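Local coordinates for protein 6-phospho-beta-d glycosidase (Streptococcus pyogenes, PDB 5FOO) that probably hydrolyses 6-phospho-beta-glucosides as a family 1 glycoside hydrolase, and binds the glucose 6-phosphate mimic 6-phosphocyclophellitol, at residues N367-D379 / A427-I439. The protein carries 1 engineered substitution. Residues are numbered along the deposited sequence; the frame is centred on the assembly and turned at random.
Sequences NGVGISGEDRYRD and AYKNRYGLVENNI. With JAZ (6-phosphocyclophellitol), chain G.
Arg378 and Glu436 form a salt bridge at the outer end of this contact. Arginine suits the place because its two terminal nitrogens match two carboxylate oxygens: NH1 of Arg378 lies 3.1 Å from OE2 of Glu436, on the syn side of OE2 but tilted 34° out of the carboxylate plane, while NH2 pairs with OE1. NH1 keeps OE2 in the guanidinium plane, and the 42° between the two planes is taken up on the carboxylate side. Glu436 reaches across with its CG anti to the backbone N (chi1 173°) and an extended chain.

Further in, Ile371 and Arg431 make a single antiparallel hydrogen-bonded bridge, with Ile371 N to Arg431 O at 3.0 Å and Arg431 N to Ile371 O at 2.8 Å. The Arg431 side chain turns back on its own segment: NE meets Tyr428 O on a lone pair and NH1 meets Asn437 O, also pairing with Asp420. Its CB packs 3.4 Å from OE1 of Glu374, whose carboxylate is held by Tyr388, Arg389 and Lys447.

Toward the active site, the CA of Gly370 sits over the Tyr432 ring face, 3.4 Å from the centroid, a CH-pi contact; a CB here would run into the ring, which is why glycine fits. Tyrosine supplies both this flat face and a hydroxyl, which donates a very short hydrogen bond, its exact length doubtful, to phosphate oxygen O13 of 6-phosphocyclophellitol and accepts from a water that also takes the N-H of Gly370.

Within the TIM barrel, 367-379 leaves strand 362-367 for helix 387-405, against which Val369 and Ile371 pack; 427-439 follows strand 410-416, the adjacent barrel strand, and runs into strand 435-437, paired antiparallel with 444-446.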
loop_
_atom_site.group_PDB
_atom_site.type_symbol
_atom_site.label_atom_id
_atom_site.label_comp_id
_atom_site.label_asym_id
_atom_site.label_seq_id
_atom_site.Cartn_x
_atom_site.Cartn_y
_atom_site.Cartn_z
ATOM N N ASN A 367 -8.178 0.567 3.818
ATOM C CA ASN A 367 -9.360 -0.264 3.923
ATOM C C ASN A 367 -10.411 0.525 3.237
ATOM O O ASN A 367 -10.590 1.654 3.588
ATOM C CB ASN A 367 -9.743 -0.524 5.392
ATOM C CG ASN A 367 -11.014 -1.281 5.537
ATOM O OD1 ASN A 367 -12.019 -0.751 5.988
ATOM N ND2 ASN A 367 -10.986 -2.527 5.141
ATOM N N GLY A 368 -11.077 -0.064 2.236
ATOM C CA GLY A 368 -12.149 0.587 1.516
ATOM C C GLY A 368 -12.792 -0.365 0.536
ATOM O O GLY A 368 -12.399 -1.557 0.427
ATOM N N VAL A 369 -13.799 0.165 -0.130
ATOM C CA VAL A 369 -14.620 -0.585 -1.090
ATOM C C VAL A 369 -14.884 0.296 -2.322
ATOM O O VAL A 369 -15.228 1.489 -2.221
ATOM C CB VAL A 369 -15.962 -1.091 -0.482
ATOM C CG1 VAL A 369 -16.883 0.042 -0.053
ATOM C CG2 VAL A 369 -16.671 -2.002 -1.501
ATOM N N GLY A 370 -14.713 -0.327 -3.480
ATOM C CA GLY A 370 -14.751 0.330 -4.764
ATOM C C GLY A 370 -15.965 -0.153 -5.561
ATOM O O GLY A 370 -16.195 -1.372 -5.627
ATOM N N ILE A 371 -16.691 0.784 -6.180
ATOM C CA ILE A 371 -17.987 0.530 -6.864
ATOM C C ILE A 371 -17.984 1.376 -8.116
ATOM O O ILE A 371 -17.472 2.495 -8.095
ATOM C CB ILE A 371 -19.142 0.963 -5.918
ATOM C CG1 ILE A 371 -19.196 0.013 -4.719
ATOM C CG2 ILE A 371 -20.524 1.048 -6.560
ATOM C CD1 ILE A 371 -19.434 -1.430 -5.117
ATOM N N SER A 372 -18.508 0.848 -9.216
ATOM C CA SER A 372 -18.750 1.649 -10.440
ATOM C C SER A 372 -20.145 2.314 -10.466
ATOM O O SER A 372 -20.999 2.079 -9.610
ATOM C CB SER A 372 -18.545 0.783 -11.689
ATOM O OG SER A 372 -19.474 -0.265 -11.668
ATOM N N GLY A 373 -20.343 3.202 -11.422
ATOM C CA GLY A 373 -21.654 3.779 -11.659
ATOM C C GLY A 373 -22.304 4.434 -10.449
ATOM O O GLY A 373 -23.545 4.299 -10.233
ATOM N N GLU A 374 -21.505 5.184 -9.672
ATOM C CA GLU A 374 -22.057 5.739 -8.438
ATOM C C GLU A 374 -23.050 6.857 -8.720
ATOM O O GLU A 374 -23.709 7.309 -7.792
ATOM C CB GLU A 374 -20.957 6.252 -7.477
ATOM C CG GLU A 374 -20.075 5.163 -6.898
ATOM C CD GLU A 374 -19.286 5.628 -5.688
ATOM O OE1 GLU A 374 -18.625 6.718 -5.770
ATOM O OE2 GLU A 374 -19.365 4.894 -4.674
ATOM N N ASP A 375 -23.105 7.350 -9.970
ATOM C CA ASP A 375 -24.223 8.206 -10.427
ATOM C C ASP A 375 -25.552 7.694 -10.091
ATOM O O ASP A 375 -26.430 8.431 -9.703
ATOM C CB ASP A 375 -24.223 8.409 -11.915
ATOM C CG ASP A 375 -23.860 9.778 -12.246
ATOM O OD1 ASP A 375 -24.733 10.672 -12.087
ATOM O OD2 ASP A 375 -22.682 9.962 -12.577
ATOM N N ARG A 376 -25.697 6.407 -10.206
ATOM C CA ARG A 376 -26.952 5.805 -9.896
ATOM C C ARG A 376 -27.444 6.067 -8.488
ATOM O O ARG A 376 -28.626 6.003 -8.311
ATOM C CB ARG A 376 -26.909 4.299 -10.179
ATOM C CG ARG A 376 -26.827 3.958 -11.667
ATOM C CD ARG A 376 -27.145 2.484 -11.889
ATOM N NE ARG A 376 -26.189 1.681 -11.127
ATOM C CZ ARG A 376 -24.984 1.294 -11.558
ATOM N NH1 ARG A 376 -24.573 1.560 -12.791
ATOM N NH2 ARG A 376 -24.198 0.595 -10.754
ATOM N N TYR A 377 -26.570 6.369 -7.512
ATOM C CA TYR A 377 -26.976 6.547 -6.123
ATOM C C TYR A 377 -27.084 7.995 -5.674
ATOM O O TYR A 377 -27.263 8.254 -4.483
ATOM C CB TYR A 377 -26.054 5.788 -5.151
ATOM C CG TYR A 377 -25.902 4.303 -5.412
ATOM C CD1 TYR A 377 -24.959 3.812 -6.340
ATOM C CD2 TYR A 377 -26.686 3.374 -4.713
ATOM C CE1 TYR A 377 -24.818 2.443 -6.572
ATOM C CE2 TYR A 377 -26.547 1.999 -4.937
ATOM C CZ TYR A 377 -25.617 1.537 -5.859
ATOM O OH TYR A 377 -25.486 0.169 -6.028
ATOM N N ARG A 378 -27.034 8.949 -6.584
ATOM C CA ARG A 378 -27.241 10.327 -6.131
ATOM C C ARG A 378 -28.709 10.518 -5.725
ATOM O O ARG A 378 -29.590 9.963 -6.340
ATOM C CB ARG A 378 -26.852 11.403 -7.149
ATOM C CG ARG A 378 -25.833 11.042 -8.193
ATOM C CD ARG A 378 -25.588 12.240 -9.106
ATOM N NE ARG A 378 -24.650 13.035 -8.403
ATOM C CZ ARG A 378 -23.329 12.960 -8.506
ATOM N NH1 ARG A 378 -22.719 12.191 -9.389
ATOM N NH2 ARG A 378 -22.627 13.722 -7.710
ATOM N N ASP A 379 -28.953 11.280 -4.671
ATOM C CA ASP A 379 -30.304 11.658 -4.264
ATOM C C ASP A 379 -30.711 13.028 -4.876
ATOM O O ASP A 379 -29.954 13.575 -5.695
ATOM C CB ASP A 379 -30.365 11.696 -2.733
ATOM C CG ASP A 379 -29.552 12.861 -2.124
ATOM O OD1 ASP A 379 -28.949 13.713 -2.830
ATOM O OD2 ASP A 379 -29.506 12.907 -0.902
ATOM N N ALA A 427 -8.115 2.547 -13.664
ATOM C CA ALA A 427 -8.345 3.990 -13.708
ATOM C C ALA A 427 -9.513 4.338 -12.789
ATOM O O ALA A 427 -9.445 3.978 -11.647
ATOM C CB ALA A 427 -8.566 4.452 -15.151
ATOM N N TYR A 428 -10.590 4.950 -13.286
ATOM C CA TYR A 428 -11.721 5.402 -12.482
ATOM C C TYR A 428 -12.941 4.529 -12.668
ATOM O O TYR A 428 -14.047 4.951 -12.399
ATOM C CB TYR A 428 -12.055 6.888 -12.861
ATOM C CG TYR A 428 -11.020 7.882 -12.319
ATOM C CD1 TYR A 428 -11.122 8.416 -11.029
ATOM C CD2 TYR A 428 -9.938 8.272 -13.101
ATOM C CE1 TYR A 428 -10.145 9.294 -10.525
ATOM C CE2 TYR A 428 -8.960 9.152 -12.634
ATOM C CZ TYR A 428 -9.052 9.652 -11.355
ATOM O OH TYR A 428 -8.055 10.515 -10.963
ATOM N N LYS A 429 -12.770 3.324 -13.206
ATOM C CA LYS A 429 -13.889 2.389 -13.260
ATOM C C LYS A 429 -14.604 2.244 -11.903
ATOM O O LYS A 429 -15.820 2.378 -11.811
ATOM C CB LYS A 429 -13.366 1.024 -13.677
ATOM C CG LYS A 429 -14.456 -0.001 -13.889
ATOM C CD LYS A 429 -13.816 -1.339 -14.239
ATOM C CE LYS A 429 -14.972 -2.326 -14.445
ATOM N NZ LYS A 429 -14.438 -3.612 -14.873
ATOM N N ASN A 430 -13.840 1.940 -10.871
ATOM C CA ASN A 430 -14.406 1.762 -9.554
ATOM C C ASN A 430 -13.920 2.889 -8.629
ATOM O O ASN A 430 -12.729 3.167 -8.586
ATOM C CB ASN A 430 -13.999 0.429 -8.962
ATOM C CG ASN A 430 -14.289 -0.750 -9.886
ATOM O OD1 ASN A 430 -13.357 -1.418 -10.384
ATOM N ND2 ASN A 430 -15.539 -1.033 -10.075
ATOM N N ARG A 431 -14.889 3.536 -7.966
ATOM C CA ARG A 431 -14.684 4.706 -7.095
ATOM C C ARG A 431 -14.641 4.210 -5.669
ATOM O O ARG A 431 -15.479 3.421 -5.294
ATOM C CB ARG A 431 -15.808 5.720 -7.298
ATOM C CG ARG A 431 -16.099 6.114 -8.768
ATOM C CD ARG A 431 -14.854 6.711 -9.371
ATOM N NE ARG A 431 -15.025 7.281 -10.704
ATOM C CZ ARG A 431 -15.212 8.556 -10.971
ATOM N NH1 ARG A 431 -15.305 9.483 -10.006
ATOM N NH2 ARG A 431 -15.329 8.916 -12.231
ATOM N N TYR A 432 -13.593 4.600 -4.954
ATOM C CA TYR A 432 -13.384 4.303 -3.522
ATOM C C TYR A 432 -13.555 5.519 -2.560
ATOM O O TYR A 432 -13.476 5.366 -1.373
ATOM C CB TYR A 432 -11.949 3.764 -3.315
ATOM C CG TYR A 432 -11.695 2.323 -3.742
ATOM C CD1 TYR A 432 -11.389 1.985 -5.063
ATOM C CD2 TYR A 432 -11.726 1.297 -2.807
ATOM C CE1 TYR A 432 -11.134 0.659 -5.442
ATOM C CE2 TYR A 432 -11.466 -0.027 -3.167
ATOM C CZ TYR A 432 -11.176 -0.354 -4.494
ATOM O OH TYR A 432 -10.941 -1.694 -4.799
ATOM N N GLY A 433 -13.788 6.719 -3.072
ATOM C CA GLY A 433 -13.692 7.916 -2.270
ATOM C C GLY A 433 -14.787 8.045 -1.250
ATOM O O GLY A 433 -15.956 7.593 -1.462
ATOM N N LEU A 434 -14.439 8.696 -0.148
ATOM C CA LEU A 434 -15.470 9.326 0.686
ATOM C C LEU A 434 -16.007 10.582 -0.039
ATOM O O LEU A 434 -17.077 11.075 0.242
ATOM C CB LEU A 434 -14.827 9.783 2.002
ATOM C CG LEU A 434 -14.200 8.736 2.879
ATOM C CD1 LEU A 434 -13.404 9.423 3.984
ATOM C CD2 LEU A 434 -15.251 7.769 3.440
ATOM N N VAL A 435 -15.198 11.139 -0.916
ATOM C CA VAL A 435 -15.496 12.350 -1.644
ATOM C C VAL A 435 -15.337 12.051 -3.126
ATOM O O VAL A 435 -14.297 11.575 -3.575
ATOM C CB VAL A 435 -14.510 13.469 -1.266
ATOM C CG1 VAL A 435 -14.805 14.758 -2.041
ATOM C CG2 VAL A 435 -14.566 13.714 0.263
ATOM N N GLU A 436 -16.367 12.407 -3.876
ATOM C CA GLU A 436 -16.451 12.163 -5.305
ATOM C C GLU A 436 -15.520 13.126 -6.002
ATOM O O GLU A 436 -15.413 14.274 -5.587
ATOM C CB GLU A 436 -17.910 12.474 -5.730
ATOM C CG GLU A 436 -18.165 12.441 -7.203
ATOM C CD GLU A 436 -19.554 12.925 -7.590
ATOM O OE1 GLU A 436 -20.396 13.341 -6.725
ATOM O OE2 GLU A 436 -19.745 12.899 -8.814
ATOM N N ASN A 437 -14.902 12.695 -7.070
ATOM C CA ASN A 437 -14.218 13.585 -7.968
ATOM C C ASN A 437 -14.845 13.480 -9.359
ATOM O O ASN A 437 -15.023 12.388 -9.895
ATOM C CB ASN A 437 -12.732 13.245 -8.119
ATOM C CG ASN A 437 -11.953 14.344 -8.822
ATOM O OD1 ASN A 437 -12.358 15.534 -8.821
ATOM N ND2 ASN A 437 -10.832 13.988 -9.381
ATOM N N ASN A 438 -15.159 14.613 -9.962
ATOM C CA ASN A 438 -15.547 14.592 -11.375
ATOM C C ASN A 438 -14.249 14.579 -12.162
ATOM O O ASN A 438 -13.447 15.498 -12.078
ATOM C CB ASN A 438 -16.362 15.821 -11.696
ATOM C CG ASN A 438 -16.815 15.882 -13.145
ATOM O OD1 ASN A 438 -16.051 15.833 -14.120
ATOM N ND2 ASN A 438 -18.074 15.951 -13.282
ATOM N N ILE A 439 -14.012 13.547 -12.940
ATOM C CA ILE A 439 -12.732 13.471 -13.583
ATOM C C ILE A 439 -12.541 14.366 -14.801
ATOM O O ILE A 439 -11.449 14.451 -15.326
ATOM C CB ILE A 439 -12.296 12.041 -13.878
ATOM C CG1 ILE A 439 -13.284 11.333 -14.794
ATOM C CG2 ILE A 439 -12.170 11.296 -12.569
ATOM C CD1 ILE A 439 -12.596 10.178 -15.470
HETATM C C2 JAZ G . -5.313 0.646 -4.884
HETATM C C3 JAZ G . -4.183 1.099 -3.934
HETATM C C4 JAZ G . -3.578 -0.099 -3.210
HETATM C C5 JAZ G . -4.611 -0.880 -2.409
HETATM C C6 JAZ G . -5.796 -1.241 -3.278
HETATM C C7 JAZ G . -6.370 -0.034 -4.020
HETATM C C8 JAZ G . -7.652 -0.372 -4.776
HETATM O O9 JAZ G . -7.316 -1.337 -5.769
HETATM P P10 JAZ G . -8.137 -1.362 -7.129
HETATM O O11 JAZ G . -7.479 -2.439 -7.917
HETATM O O12 JAZ G . -8.272 -0.013 -7.702
HETATM O O13 JAZ G . -9.507 -1.727 -6.756
HETATM O O14 JAZ G . -5.430 -2.296 -4.177
HETATM O O15 JAZ G . -5.931 1.774 -5.514
HETATM O O16 JAZ G . -3.195 1.697 -4.735
HETATM O O17 JAZ G . -2.522 0.327 -2.367
HETATM O O HOH W 1 -13.891 3.324 0.273
HETATM O O HOH W 2 -13.150 -2.764 -3.627
HETATM O O HOH W 3 -17.402 4.530 -12.232
#